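Local coordinates for protein group II chitinase (Ostrinia furnacalis, PDB 6JAV) that probably hydrolyses internal glycosidic links of chitin as an endochitinase, this chain being a glycoside hydrolase family 18 catalytic domain of a larger protein, at residues A179-P184 with H232-K237. Numbering follows the deposited sequence.
With NAG (2-acetamido-2-deoxy-beta-D-glucopyranose), chain C.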
loop_
_atom_site.group_PDB
_atom_site.type_symbol
_atom_site.label_atom_id
_atom_site.label_comp_id
_atom_site.label_asym_id
_atom_site.label_seq_id
_atom_site.Cartn_x
_atom_site.Cartn_y
_atom_site.Cartn_z
ATOM N N ALA A 179 -10.105 -13.289 10.008
ATOM C CA ALA A 179 -11.213 -12.660 10.718
ATOM C C ALA A 179 -12.059 -11.759 9.838
ATOM O O ALA A 179 -13.270 -11.659 10.062
ATOM C CB ALA A 179 -10.700 -11.818 11.885
ATOM N N GLY A 180 -11.470 -11.100 8.843
ATOM C CA GLY A 180 -12.164 -10.007 8.193
ATOM C C GLY A 180 -12.650 -10.279 6.792
ATOM O O GLY A 180 -13.503 -9.537 6.307
ATOM N N TYR A 181 -12.114 -11.297 6.103
ATOM C CA TYR A 181 -12.346 -11.424 4.674
ATOM C C TYR A 181 -13.034 -12.731 4.317
ATOM O O TYR A 181 -12.516 -13.808 4.629
ATOM C CB TYR A 181 -11.031 -11.338 3.901
ATOM C CG TYR A 181 -10.300 -10.026 4.089
ATOM C CD1 TYR A 181 -10.877 -8.804 3.750
ATOM C CD2 TYR A 181 -9.002 -10.025 4.536
ATOM C CE1 TYR A 181 -10.169 -7.598 3.921
ATOM C CE2 TYR A 181 -8.301 -8.852 4.713
ATOM C CZ TYR A 181 -8.890 -7.644 4.405
ATOM O OH TYR A 181 -8.124 -6.503 4.594
ATOM N N ASP A 182 -14.139 -12.628 3.583
ATOM C CA ASP A 182 -14.741 -13.787 2.916
ATOM C C ASP A 182 -14.003 -13.878 1.588
ATOM O O ASP A 182 -14.395 -13.262 0.593
ATOM C CB ASP A 182 -16.239 -13.570 2.729
ATOM C CG ASP A 182 -16.947 -14.791 2.166
ATOM O OD1 ASP A 182 -16.305 -15.609 1.461
ATOM O OD2 ASP A 182 -18.168 -14.914 2.415
ATOM N N VAL A 183 -12.898 -14.625 1.593
ATOM C CA VAL A 183 -11.964 -14.579 0.464
ATOM C C VAL A 183 -12.602 -15.034 -0.840
ATOM O O VAL A 183 -12.392 -14.371 -1.868
ATOM C CB VAL A 183 -10.643 -15.301 0.821
ATOM C CG1 VAL A 183 -9.711 -15.343 -0.398
ATOM C CG2 VAL A 183 -9.933 -14.585 1.962
ATOM N N PRO A 184 -13.359 -16.137 -0.894
ATOM C CA PRO A 184 -13.969 -16.498 -2.195
ATOM C C PRO A 184 -14.866 -15.421 -2.778
ATOM O O PRO A 184 -14.853 -15.201 -3.999
ATOM C CB PRO A 184 -14.727 -17.808 -1.887
ATOM C CG PRO A 184 -13.932 -18.398 -0.763
ATOM C CD PRO A 184 -13.552 -17.194 0.111
ATOM N N HIS A 232 0.852 -16.862 -0.684
ATOM C CA HIS A 232 0.347 -18.223 -0.817
ATOM C C HIS A 232 -0.909 -18.436 0.014
ATOM O O HIS A 232 -1.785 -19.208 -0.389
ATOM C CB HIS A 232 1.440 -19.200 -0.401
ATOM C CG HIS A 232 2.437 -19.482 -1.479
ATOM N ND1 HIS A 232 3.685 -18.895 -1.529
ATOM C CD2 HIS A 232 2.370 -20.309 -2.550
ATOM C CE1 HIS A 232 4.338 -19.337 -2.592
ATOM N NE2 HIS A 232 3.567 -20.205 -3.223
ATOM N N TYR A 233 -1.044 -17.733 1.136
ATOM C CA TYR A 233 -2.226 -17.884 1.971
ATOM C C TYR A 233 -3.461 -17.291 1.301
ATOM O O TYR A 233 -4.532 -17.909 1.305
ATOM C CB TYR A 233 -1.977 -17.244 3.329
ATOM C CG TYR A 233 -2.972 -17.684 4.375
ATOM C CD1 TYR A 233 -3.055 -19.015 4.743
ATOM C CD2 TYR A 233 -3.816 -16.787 4.984
ATOM C CE1 TYR A 233 -3.970 -19.433 5.693
ATOM C CE2 TYR A 233 -4.735 -17.198 5.954
ATOM C CZ TYR A 233 -4.802 -18.522 6.289
ATOM O OH TYR A 233 -5.705 -18.934 7.257
ATOM N N TRP A 234 -3.341 -16.097 0.691
ATOM C CA TRP A 234 -4.464 -15.581 -0.099
ATOM C C TRP A 234 -4.893 -16.577 -1.173
ATOM O O TRP A 234 -6.096 -16.775 -1.400
ATOM C CB TRP A 234 -4.129 -14.186 -0.686
ATOM C CG TRP A 234 -4.407 -13.097 0.291
ATOM C CD1 TRP A 234 -3.536 -12.523 1.166
ATOM C CD2 TRP A 234 -5.666 -12.444 0.488
ATOM N NE1 TRP A 234 -4.186 -11.561 1.934
ATOM C CE2 TRP A 234 -5.500 -11.511 1.538
ATOM C CE3 TRP A 234 -6.939 -12.599 -0.096
ATOM C CZ2 TRP A 234 -6.556 -10.723 2.020
ATOM C CZ3 TRP A 234 -7.985 -11.796 0.361
ATOM C CH2 TRP A 234 -7.782 -10.864 1.417
ATOM N N MET A 235 -3.932 -17.227 -1.833
ATOM C CA MET A 235 -4.282 -18.220 -2.851
ATOM C C MET A 235 -4.919 -19.461 -2.225
ATOM O O MET A 235 -5.919 -19.974 -2.751
ATOM C CB MET A 235 -3.062 -18.558 -3.704
ATOM C CG MET A 235 -2.649 -17.346 -4.557
ATOM S SD MET A 235 -1.520 -17.745 -5.905
ATOM C CE MET A 235 -0.106 -18.135 -4.931
ATOM N N GLU A 236 -4.376 -19.929 -1.098
ATOM C CA GLU A 236 -4.953 -21.100 -0.424
ATOM C C GLU A 236 -6.394 -20.829 -0.003
ATOM O O GLU A 236 -7.254 -21.726 -0.060
ATOM C CB GLU A 236 -4.086 -21.445 0.789
ATOM C CG GLU A 236 -4.608 -22.579 1.670
ATOM C CD GLU A 236 -3.816 -22.725 2.978
ATOM O OE1 GLU A 236 -2.599 -22.425 2.998
ATOM O OE2 GLU A 236 -4.419 -23.132 3.992
ATOM N N LYS A 237 -6.687 -19.584 0.387
ATOM C CA LYS A 237 -8.033 -19.209 0.808
ATOM C C LYS A 237 -9.006 -19.045 -0.350
ATOM O O LYS A 237 -10.199 -18.803 -0.101
ATOM C CB LYS A 237 -7.982 -17.917 1.650
ATOM C CG LYS A 237 -7.264 -18.090 2.984
ATOM C CD LYS A 237 -8.179 -18.679 4.025
ATOM C CE LYS A 237 -8.681 -17.606 4.946
ATOM N NZ LYS A 237 -9.683 -18.122 5.948
HETATM C C1 NAG C . 7.005 -20.043 0.476
HETATM C C2 NAG C . 8.089 -20.963 1.017
HETATM C C3 NAG C . 7.709 -22.431 0.781
HETATM C C4 NAG C . 6.311 -22.716 1.320
HETATM C C5 NAG C . 5.306 -21.722 0.752
HETATM C C6 NAG C . 3.908 -21.884 1.320
HETATM C C7 NAG C . 10.482 -20.386 1.120
HETATM C C8 NAG C . 10.360 -20.500 2.604
HETATM N N2 NAG C . 9.374 -20.649 0.411
HETATM O O3 NAG C . 8.642 -23.253 1.473
HETATM O O4 NAG C . 5.897 -24.041 1.007
HETATM O O5 NAG C . 5.743 -20.390 1.056
HETATM O O6 NAG C . 3.764 -21.377 2.644
HETATM O O7 NAG C . 11.543 -20.103 0.582
HETATM O O HOH W 1 -10.979 -15.672 5.875
#
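With CG beside the backbone N in both residues (chi1 -61° in Y181, -84° in W234), Y181, in the link between helices 174-180 and 183-189, meets W234 of helix 227-236 beside the C-terminal end of strand 165-170 of the family 18 TIM barrel. The far corner of the indole lies over one face of the phenol ring, W234 CH2 3.5 Å from Y181 CD2, with the planes inclined at 49°, an oblique pair. Both polar ends are used just past that strand: Y181 OH bonds to S171 N and W234 NE1 to S171 O, which probably helps hold both rings in place. V183 fills the next place along: its CG2 touches W234 CZ3 at 3.8 Å, while CG1 rests on the K237 side chain, 3.7 Å from CB. P184, at the exposed side, adds a lighter touch, CD 3.7 Å from K237 O. H232, on the same helix as W234, presents a ring face to the sugar on glycosylated N228. No direct hydrogen bond joins the segments. Instead K237, its chain bent at chi2 and chi3, sends NZ to a salt bridge with D178 OD1 and to a bridging water that lies 2.8 Å from K237 NZ and 2.7 Å from Y181 O.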